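Local coordinates for protein fusarinine C esterase sidJ (Aspergillus fumigatus, PDB 6GUP) that hydrolyses the ester bonds of the fungal siderophore fusarinine C, releasing fusarinine and iron, but leaves triacetylfusarinine C uncut, at residues S38-G43 and I117-H122; L74-Q79 and L86-N91; G125-L130 and D249-S254. All blocks are in the same frame, centred on the assembly; numbering follows the deposited sequence.

Contact 1 of 3, residues S38-G43 and I117-H122; sequences SLLFVG and IVLMGH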
loop_
_atom_site.group_PDB
_atom_site.type_symbol
_atom_site.label_atom_id
_atom_site.label_comp_id
_atom_site.label_asym_id
_atom_site.label_seq_id
_atom_site.Cartn_x
_atom_site.Cartn_y
_atom_site.Cartn_z
ATOM N N SER A 38 16.325 10.433 -12.870
ATOM C CA SER A 38 15.328 9.873 -11.950
ATOM C C SER A 38 15.939 9.448 -10.617
ATOM O O SER A 38 16.974 8.782 -10.591
ATOM C CB SER A 38 14.667 8.653 -12.592
ATOM O OG SER A 38 14.058 8.990 -13.824
ATOM N N LEU A 39 15.287 9.835 -9.520
ATOM C CA LEU A 39 15.622 9.358 -8.179
ATOM C C LEU A 39 14.463 8.505 -7.664
ATOM O O LEU A 39 13.388 9.033 -7.372
ATOM C CB LEU A 39 15.875 10.541 -7.236
ATOM C CG LEU A 39 16.256 10.226 -5.783
ATOM C CD1 LEU A 39 17.570 9.465 -5.713
ATOM C CD2 LEU A 39 16.343 11.503 -4.963
ATOM N N LEU A 40 14.681 7.191 -7.571
ATOM C CA LEU A 40 13.694 6.274 -6.995
ATOM C C LEU A 40 13.964 6.123 -5.500
ATOM O O LEU A 40 15.012 5.615 -5.096
ATOM C CB LEU A 40 13.728 4.906 -7.682
ATOM C CG LEU A 40 12.714 3.853 -7.198
ATOM C CD1 LEU A 40 11.277 4.353 -7.279
ATOM C CD2 LEU A 40 12.869 2.571 -7.998
ATOM N N PHE A 41 12.998 6.562 -4.701
ATOM C CA PHE A 41 13.087 6.578 -3.248
ATOM C C PHE A 41 12.296 5.386 -2.712
ATOM O O PHE A 41 11.106 5.256 -2.995
ATOM C CB PHE A 41 12.505 7.897 -2.737
ATOM C CG PHE A 41 12.543 8.062 -1.246
ATOM C CD1 PHE A 41 11.483 7.622 -0.459
ATOM C CD2 PHE A 41 13.612 8.703 -0.628
ATOM C CE1 PHE A 41 11.501 7.789 0.915
ATOM C CE2 PHE A 41 13.636 8.876 0.748
ATOM C CZ PHE A 41 12.576 8.422 1.519
ATOM N N VAL A 42 12.969 4.522 -1.954
ATOM C CA VAL A 42 12.355 3.334 -1.359
ATOM C C VAL A 42 12.217 3.581 0.142
ATOM O O VAL A 42 13.215 3.640 0.865
ATOM C CB VAL A 42 13.206 2.067 -1.619
ATOM C CG1 VAL A 42 12.539 0.823 -1.037
ATOM C CG2 VAL A 42 13.446 1.881 -3.114
ATOM N N GLY A 43 10.975 3.731 0.601
ATOM C CA GLY A 43 10.688 3.965 2.015
ATOM C C GLY A 43 10.875 2.720 2.860
ATOM O O GLY A 43 11.280 1.668 2.357
ATOM N N ILE A 117 19.879 7.038 -13.274
ATOM C CA ILE A 117 18.999 6.499 -12.244
ATOM C C ILE A 117 19.765 6.318 -10.938
ATOM O O ILE A 117 20.842 5.723 -10.920
ATOM C CB ILE A 117 18.401 5.120 -12.610
ATOM C CG1 ILE A 117 18.041 4.997 -14.109
ATOM C CG2 ILE A 117 17.203 4.844 -11.713
ATOM C CD1 ILE A 117 16.647 5.452 -14.494
ATOM N N VAL A 118 19.175 6.810 -9.852
ATOM C CA VAL A 118 19.728 6.676 -8.509
ATOM C C VAL A 118 18.666 6.024 -7.630
ATOM O O VAL A 118 17.502 6.428 -7.660
ATOM C CB VAL A 118 20.121 8.051 -7.931
ATOM C CG1 VAL A 118 20.608 7.929 -6.489
ATOM C CG2 VAL A 118 21.192 8.701 -8.798
ATOM N N LEU A 119 19.073 5.018 -6.857
ATOM C CA LEU A 119 18.185 4.347 -5.912
ATOM C C LEU A 119 18.513 4.819 -4.499
ATOM O O LEU A 119 19.633 4.634 -4.025
ATOM C CB LEU A 119 18.349 2.830 -6.014
ATOM C CG LEU A 119 17.325 1.972 -5.264
ATOM C CD1 LEU A 119 15.940 2.088 -5.886
ATOM C CD2 LEU A 119 17.772 0.520 -5.236
ATOM N N MET A 120 17.535 5.437 -3.839
ATOM C CA MET A 120 17.693 5.914 -2.467
ATOM C C MET A 120 16.846 5.071 -1.519
ATOM O O MET A 120 15.665 4.841 -1.778
ATOM C CB MET A 120 17.290 7.383 -2.365
ATOM C CG MET A 120 17.512 7.990 -0.989
ATOM S SD MET A 120 17.505 9.789 -1.015
ATOM C CE MET A 120 17.846 10.138 0.706
ATOM N N GLY A 121 17.463 4.620 -0.428
ATOM C CA GLY A 121 16.782 3.864 0.622
ATOM C C GLY A 121 16.658 4.696 1.884
ATOM O O GLY A 121 17.608 5.376 2.283
ATOM N N HIS A 122 15.481 4.639 2.508
ATOM C CA HIS A 122 15.191 5.361 3.746
ATOM C C HIS A 122 14.821 4.346 4.816
ATOM O O HIS A 122 13.952 3.500 4.591
ATOM C CB HIS A 122 14.053 6.360 3.508
ATOM C CG HIS A 122 13.328 6.783 4.749
ATOM N ND1 HIS A 122 13.780 7.793 5.570
ATOM C CD2 HIS A 122 12.169 6.345 5.297
ATOM C CE1 HIS A 122 12.939 7.951 6.577
ATOM N NE2 HIS A 122 11.953 7.084 6.433
#
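Two neighbouring parallel strands in the middle of the alpha/beta-hydrolase sheet meet here, Ser38 to Val42 running beside Ile117 to Gly121 and joined by a ladder of five backbone hydrogen bonds. Leu40 N donates to Val118 O at 2.9 Å, and Met120 N answers to Leu40 O; Val42 N then reaches Met120 O at 2.7 Å, and His122 N closes the ladder on Val42 O. On one face of the sheet Leu39 CD1 presses on Val118 CG1 at 3.5 Å, a close squeeze for two methyls. Met120 stretches out with CG anti to its backbone N (chi1 -176°), which sets SD at the edge of the Phe41 ring, a Met-aromatic contact. Helix 335-353 covers Val118 and Met120 on this face. The strand 117-122 leads into a GxSxG sequence consistent with the nucleophile elbow of this fold, Gly121 being its first glycine. Just past it, the His122 and Phe41 rings have planes 28° apart but are offset, centroids 5.7 Å apart, and hardly overlap, while His122 ND1 is hydrogen-bonded to Gln163 OE1. On the other face Leu40 and Leu119 run abreast, both pointing away from the sheet, CD2 to CD1 3.8 Å, under helix 86-108.

Contact 2 of 3, residues L74-Q79 and L86-N91; sequences LTSSYQ and LDRDTN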
loop_
_atom_site.group_PDB
_atom_site.type_symbol
_atom_site.label_atom_id
_atom_site.label_comp_id
_atom_site.label_asym_id
_atom_site.label_seq_id
_atom_site.Cartn_x
_atom_site.Cartn_y
_atom_site.Cartn_z
ATOM N N LEU A 74 5.518 -1.799 -3.073
ATOM C CA LEU A 74 5.981 -3.161 -3.297
ATOM C C LEU A 74 4.889 -4.083 -2.758
ATOM O O LEU A 74 3.888 -3.607 -2.216
ATOM C CB LEU A 74 7.300 -3.390 -2.549
ATOM C CG LEU A 74 8.426 -2.376 -2.794
ATOM C CD1 LEU A 74 9.527 -2.520 -1.754
ATOM C CD2 LEU A 74 8.996 -2.516 -4.199
ATOM N N THR A 75 5.070 -5.392 -2.904
ATOM C CA THR A 75 4.189 -6.365 -2.247
ATOM C C THR A 75 4.410 -6.305 -0.730
ATOM O O THR A 75 3.465 -6.459 0.046
ATOM C CB THR A 75 4.434 -7.799 -2.762
ATOM O OG1 THR A 75 4.227 -7.839 -4.180
ATOM C CG2 THR A 75 3.492 -8.808 -2.091
ATOM N N SER A 76 5.658 -6.069 -0.324
ATOM C CA SER A 76 6.016 -5.909 1.087
ATOM C C SER A 76 5.454 -4.644 1.752
ATOM O O SER A 76 5.417 -4.567 2.983
ATOM C CB SER A 76 7.534 -5.937 1.242
ATOM O OG SER A 76 8.051 -7.160 0.757
ATOM N N SER A 77 5.050 -3.655 0.951
ATOM C CA SER A 77 4.264 -2.517 1.448
ATOM C C SER A 77 2.969 -2.990 2.111
ATOM O O SER A 77 2.586 -2.481 3.164
ATOM C CB SER A 77 3.920 -1.543 0.316
ATOM O OG SER A 77 5.079 -1.144 -0.396
ATOM N N TYR A 78 2.316 -3.969 1.488
ATOM C CA TYR A 78 1.056 -4.533 1.981
ATOM C C TYR A 78 1.272 -5.751 2.897
ATOM O O TYR A 78 0.492 -5.967 3.824
ATOM C CB TYR A 78 0.143 -4.879 0.799
ATOM C CG TYR A 78 -0.057 -3.720 -0.166
ATOM C CD1 TYR A 78 -0.913 -2.663 0.146
ATOM C CD2 TYR A 78 0.624 -3.671 -1.386
ATOM C CE1 TYR A 78 -1.096 -1.598 -0.725
ATOM C CE2 TYR A 78 0.447 -2.609 -2.265
ATOM C CZ TYR A 78 -0.414 -1.575 -1.930
ATOM O OH TYR A 78 -0.598 -0.519 -2.792
ATOM N N GLN A 79 2.327 -6.530 2.649
ATOM C CA GLN A 79 2.693 -7.660 3.515
ATOM C C GLN A 79 3.980 -7.326 4.276
ATOM O O GLN A 79 5.053 -7.865 3.991
ATOM C CB GLN A 79 2.853 -8.953 2.699
ATOM C CG GLN A 79 1.812 -9.153 1.606
ATOM C CD GLN A 79 1.806 -10.561 1.032
ATOM O OE1 GLN A 79 2.171 -11.529 1.704
ATOM N NE2 GLN A 79 1.381 -10.684 -0.219
ATOM N N LEU A 86 13.089 -9.628 0.933
ATOM C CA LEU A 86 14.040 -8.796 0.181
ATOM C C LEU A 86 14.249 -9.218 -1.278
ATOM O O LEU A 86 14.490 -8.359 -2.128
ATOM C CB LEU A 86 15.401 -8.718 0.892
ATOM C CG LEU A 86 15.535 -7.842 2.143
ATOM C CD1 LEU A 86 16.986 -7.821 2.602
ATOM C CD2 LEU A 86 15.050 -6.419 1.897
ATOM N N ASP A 87 14.170 -10.519 -1.565
ATOM C CA ASP A 87 14.285 -11.009 -2.949
ATOM C C ASP A 87 13.154 -10.495 -3.843
ATOM O O ASP A 87 13.399 -10.069 -4.972
ATOM C CB ASP A 87 14.325 -12.548 -3.002
ATOM C CG ASP A 87 15.688 -13.128 -2.624
ATOM O OD1 ASP A 87 16.687 -12.382 -2.538
ATOM O OD2 ASP A 87 15.758 -14.359 -2.423
ATOM N N ARG A 88 11.926 -10.539 -3.331
ATOM C CA ARG A 88 10.754 -10.041 -4.058
ATOM C C ARG A 88 10.763 -8.513 -4.185
ATOM O O ARG A 88 10.405 -7.976 -5.235
ATOM C CB ARG A 88 9.479 -10.493 -3.357
ATOM C CG ARG A 88 8.192 -10.263 -4.140
ATOM C CD ARG A 88 6.999 -10.693 -3.307
ATOM N NE ARG A 88 6.990 -9.996 -2.016
ATOM C CZ ARG A 88 6.469 -10.456 -0.877
ATOM N NH1 ARG A 88 5.877 -11.649 -0.804
ATOM N NH2 ARG A 88 6.547 -9.703 0.219
ATOM N N ASP A 89 11.149 -7.828 -3.106
ATOM C CA ASP A 89 11.354 -6.369 -3.115
ATOM C C ASP A 89 12.278 -5.949 -4.244
ATOM O O ASP A 89 11.974 -5.038 -5.016
ATOM C CB ASP A 89 11.983 -5.900 -1.796
ATOM C CG ASP A 89 10.994 -5.848 -0.657
ATOM O OD1 ASP A 89 9.925 -6.482 -0.749
ATOM O OD2 ASP A 89 11.292 -5.156 0.337
ATOM N N THR A 90 13.409 -6.638 -4.312
ATOM C CA THR A 90 14.437 -6.397 -5.310
ATOM C C THR A 90 13.939 -6.582 -6.756
ATOM O O THR A 90 14.272 -5.776 -7.630
ATOM C CB THR A 90 15.656 -7.296 -5.006
ATOM O OG1 THR A 90 16.340 -6.780 -3.856
ATOM C CG2 THR A 90 16.604 -7.338 -6.139
ATOM N N ASN A 91 13.153 -7.631 -6.998
ATOM C CA ASN A 91 12.574 -7.880 -8.329
ATOM C C ASN A 91 11.623 -6.764 -8.757
ATOM O O ASN A 91 11.624 -6.354 -9.919
ATOM C CB ASN A 91 11.807 -9.212 -8.361
ATOM C CG ASN A 91 12.708 -10.422 -8.186
ATOM O OD1 ASN A 91 12.366 -11.354 -7.457
ATOM N ND2 ASN A 91 13.853 -10.424 -8.861
HETATM O O HOH W 1 7.767 -6.890 -2.300
#
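Ser76 OG is held by an aspartate and an arginine at once: it donates to Asp89 OD1 in a very short 2.5 Å bond and accepts from Arg88 NH2 at 3.0 Å. The arginine approach is nearly straight, 160° at the hydrogen, and the hydroxyl oxygen lies close to the guanidinium plane. One water ties the same groups together a second time, accepting from Ser76 N and from Arg88 NE and donating to Asp89 OD1 at 2.7 Å. Arg88 gets there because its chain bends at chi3 (56°), turning the guanidinium back over the short, weakly bonded helix about 75-78. Thr75 then fits against the flat group, its CG2 centred over one face, 3.6 Å from CZ. Thr75 OG1 is hydrogen-bonded to Glu92 OE2, one turn beyond Arg88. The Leu74 CD1 methyl rests against the carboxylate, 3.8 Å from Asp89 CG, the two side chains roughly perpendicular. The turn after strand 67-72 is thus fastened to the start of helix 86-108, and Tyr78 and Gln79 pack on the second subunit of the homodimer. Sharing Ser76 and the water between Arg88 and Asp89 links their opposite charges without direct pairing, and probably favours an ionised carboxylate.

Contact 3 of 3, residues G125-L130 and D249-S254; sequences GSQCVL and DDLFSS
Gln127 can be followed outward from helix 125-134: its CB lies 3.9 Å from Leu251 CD1, CG rests 3.7 Å from Phe252 CE2, and the amide carbon CD, like CG, comes near Asp249 O. At the tip NE2 is 3.8 Å from Asp249 O, too far for a hydrogen bond, and OE1 and Asp249 OD1 stand 3.5 Å apart, two acceptors that do not bond, the amide and carboxylate planes 39° apart; Asp249 is poorly ordered, and its OD2 makes a salt bridge with Arg233. CG anti to the carbonyl carbon (chi1 -66°), with the chain extended beyond, carries the amide off the helix toward the loop. This helix follows the probable nucleophile elbow of the alpha/beta-hydrolase fold, and the loop, between helices 231-238 and 258-262, lies against it. The loop bends in an inverse gamma turn centred on Asp250, after which Leu251 and Phe252 both point back at the helix. The Phe252 ring has Leu251 CB over the centre of one face, while its edge meets the backbone, CZ 3.7 Å from Ser126 O. Leu130 and Phe252 reach past one another, CD2 to CE1 3.7 Å, and Met162 of strand 159-163 also touches Phe252.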
loop_
_atom_site.group_PDB
_atom_site.type_symbol
_atom_site.label_atom_id
_atom_site.label_comp_id
_atom_site.label_asym_id
_atom_site.label_seq_id
_atom_site.Cartn_x
_atom_site.Cartn_y
_atom_site.Cartn_z
ATOM N N GLY A 125 14.228 0.624 4.093
ATOM C CA GLY A 125 14.373 0.640 2.635
ATOM C C GLY A 125 15.818 0.544 2.162
ATOM O O GLY A 125 16.070 0.140 1.028
ATOM N N SER A 126 16.763 0.930 3.025
ATOM C CA SER A 126 18.197 0.737 2.774
ATOM C C SER A 126 18.609 -0.732 2.629
ATOM O O SER A 126 19.579 -1.030 1.927
ATOM C CB SER A 126 19.023 1.382 3.889
ATOM O OG SER A 126 18.775 2.775 3.965
ATOM N N GLN A 127 17.887 -1.638 3.291
ATOM C CA GLN A 127 18.089 -3.082 3.114
ATOM C C GLN A 127 17.864 -3.480 1.658
ATOM O O GLN A 127 18.660 -4.223 1.090
ATOM C CB GLN A 127 17.144 -3.900 4.003
ATOM C CG GLN A 127 17.374 -3.761 5.501
ATOM C CD GLN A 127 16.254 -4.373 6.325
ATOM O OE1 GLN A 127 15.534 -5.262 5.863
ATOM N NE2 GLN A 127 16.100 -3.898 7.555
ATOM N N CYS A 128 16.779 -2.974 1.066
ATOM C CA CYS A 128 16.467 -3.222 -0.348
ATOM C C CYS A 128 17.563 -2.722 -1.295
ATOM O O CYS A 128 17.844 -3.367 -2.306
ATOM C CB CYS A 128 15.131 -2.576 -0.734
ATOM S SG CYS A 128 13.760 -2.968 0.374
ATOM N N VAL A 129 18.180 -1.590 -0.955
ATOM C CA VAL A 129 19.256 -1.001 -1.764
ATOM C C VAL A 129 20.494 -1.905 -1.761
ATOM O O VAL A 129 21.006 -2.252 -2.826
ATOM C CB VAL A 129 19.626 0.428 -1.282
ATOM C CG1 VAL A 129 20.820 0.985 -2.053
ATOM C CG2 VAL A 129 18.432 1.366 -1.427
ATOM N N LEU A 130 20.962 -2.283 -0.572
ATOM C CA LEU A 130 22.135 -3.161 -0.440
ATOM C C LEU A 130 21.873 -4.568 -0.989
ATOM O O LEU A 130 22.762 -5.175 -1.586
ATOM C CB LEU A 130 22.602 -3.239 1.024
ATOM C CG LEU A 130 23.847 -4.081 1.347
ATOM C CD1 LEU A 130 25.035 -3.723 0.464
ATOM C CD2 LEU A 130 24.224 -3.927 2.813
ATOM N N ASP A 249 17.553 -9.738 7.169
ATOM C CA ASP A 249 17.342 -8.343 7.573
ATOM C C ASP A 249 18.583 -7.720 8.202
ATOM O O ASP A 249 18.840 -6.528 8.015
ATOM C CB ASP A 249 16.181 -8.237 8.570
ATOM C CG ASP A 249 14.858 -8.705 7.988
ATOM O OD1 ASP A 249 14.606 -8.467 6.788
ATOM O OD2 ASP A 249 14.062 -9.307 8.739
ATOM N N ASP A 250 19.348 -8.525 8.939
ATOM C CA ASP A 250 20.465 -8.027 9.739
ATOM C C ASP A 250 21.704 -7.736 8.878
ATOM O O ASP A 250 22.693 -8.474 8.901
ATOM C CB ASP A 250 20.771 -9.021 10.872
ATOM C CG ASP A 250 21.690 -8.445 11.934
ATOM O OD1 ASP A 250 21.754 -7.206 12.068
ATOM O OD2 ASP A 250 22.343 -9.238 12.646
ATOM N N LEU A 251 21.623 -6.642 8.123
ATOM C CA LEU A 251 22.710 -6.177 7.258
ATOM C C LEU A 251 23.577 -5.110 7.930
ATOM O O LEU A 251 24.755 -4.978 7.595
ATOM C CB LEU A 251 22.139 -5.609 5.952
ATOM C CG LEU A 251 21.380 -6.586 5.046
ATOM C CD1 LEU A 251 20.581 -5.837 3.991
ATOM C CD2 LEU A 251 22.334 -7.571 4.388
ATOM N N PHE A 252 23.002 -4.368 8.883
ATOM C CA PHE A 252 23.611 -3.141 9.407
ATOM C C PHE A 252 24.005 -3.185 10.893
ATOM O O PHE A 252 24.258 -2.134 11.490
ATOM C CB PHE A 252 22.661 -1.960 9.151
ATOM C CG PHE A 252 22.215 -1.838 7.716
ATOM C CD1 PHE A 252 23.154 -1.727 6.692
ATOM C CD2 PHE A 252 20.861 -1.828 7.383
ATOM C CE1 PHE A 252 22.754 -1.615 5.368
ATOM C CE2 PHE A 252 20.457 -1.716 6.059
ATOM C CZ PHE A 252 21.404 -1.610 5.050
ATOM N N SER A 253 24.080 -4.380 11.488
ATOM C CA SER A 253 24.519 -4.515 12.887
ATOM C C SER A 253 26.011 -4.214 13.035
ATOM O O SER A 253 26.819 -4.600 12.190
ATOM C CB SER A 253 24.212 -5.907 13.452
ATOM O OG SER A 253 22.869 -5.981 13.895
ATOM N N SER A 254 26.357 -3.528 14.121
ATOM C CA SER A 254 27.726 -3.078 14.378
ATOM C C SER A 254 28.711 -4.191 14.749
ATOM O O SER A 254 29.920 -3.999 14.618
ATOM C CB SER A 254 27.731 -2.004 15.471
ATOM O OG SER A 254 27.337 -2.536 16.723
#

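How the contacts relate
Contacts 1 and 3 are buried; contact 2 is only partly so and lies beside the second subunit. Strand 117-122 of contact 1 runs on into helix 125-134 of contact 3, and the two touch where Val129 CG2 packs on Gly121 and Leu119. Helix 86-108 joins contact 2 to both: it carries Arg88 and Asp89, lies further along against the sheet in contact 1, and meets helix 125-134 where Asp89 OD2 comes 3.3 Å from Cys128 SG. The chemistry follows position: backbone bonding with apolar faces at the sheet centre, mainly apolar and aromatic packing between helix and loop, and a charged, water-assisted network nearer the dimer partner.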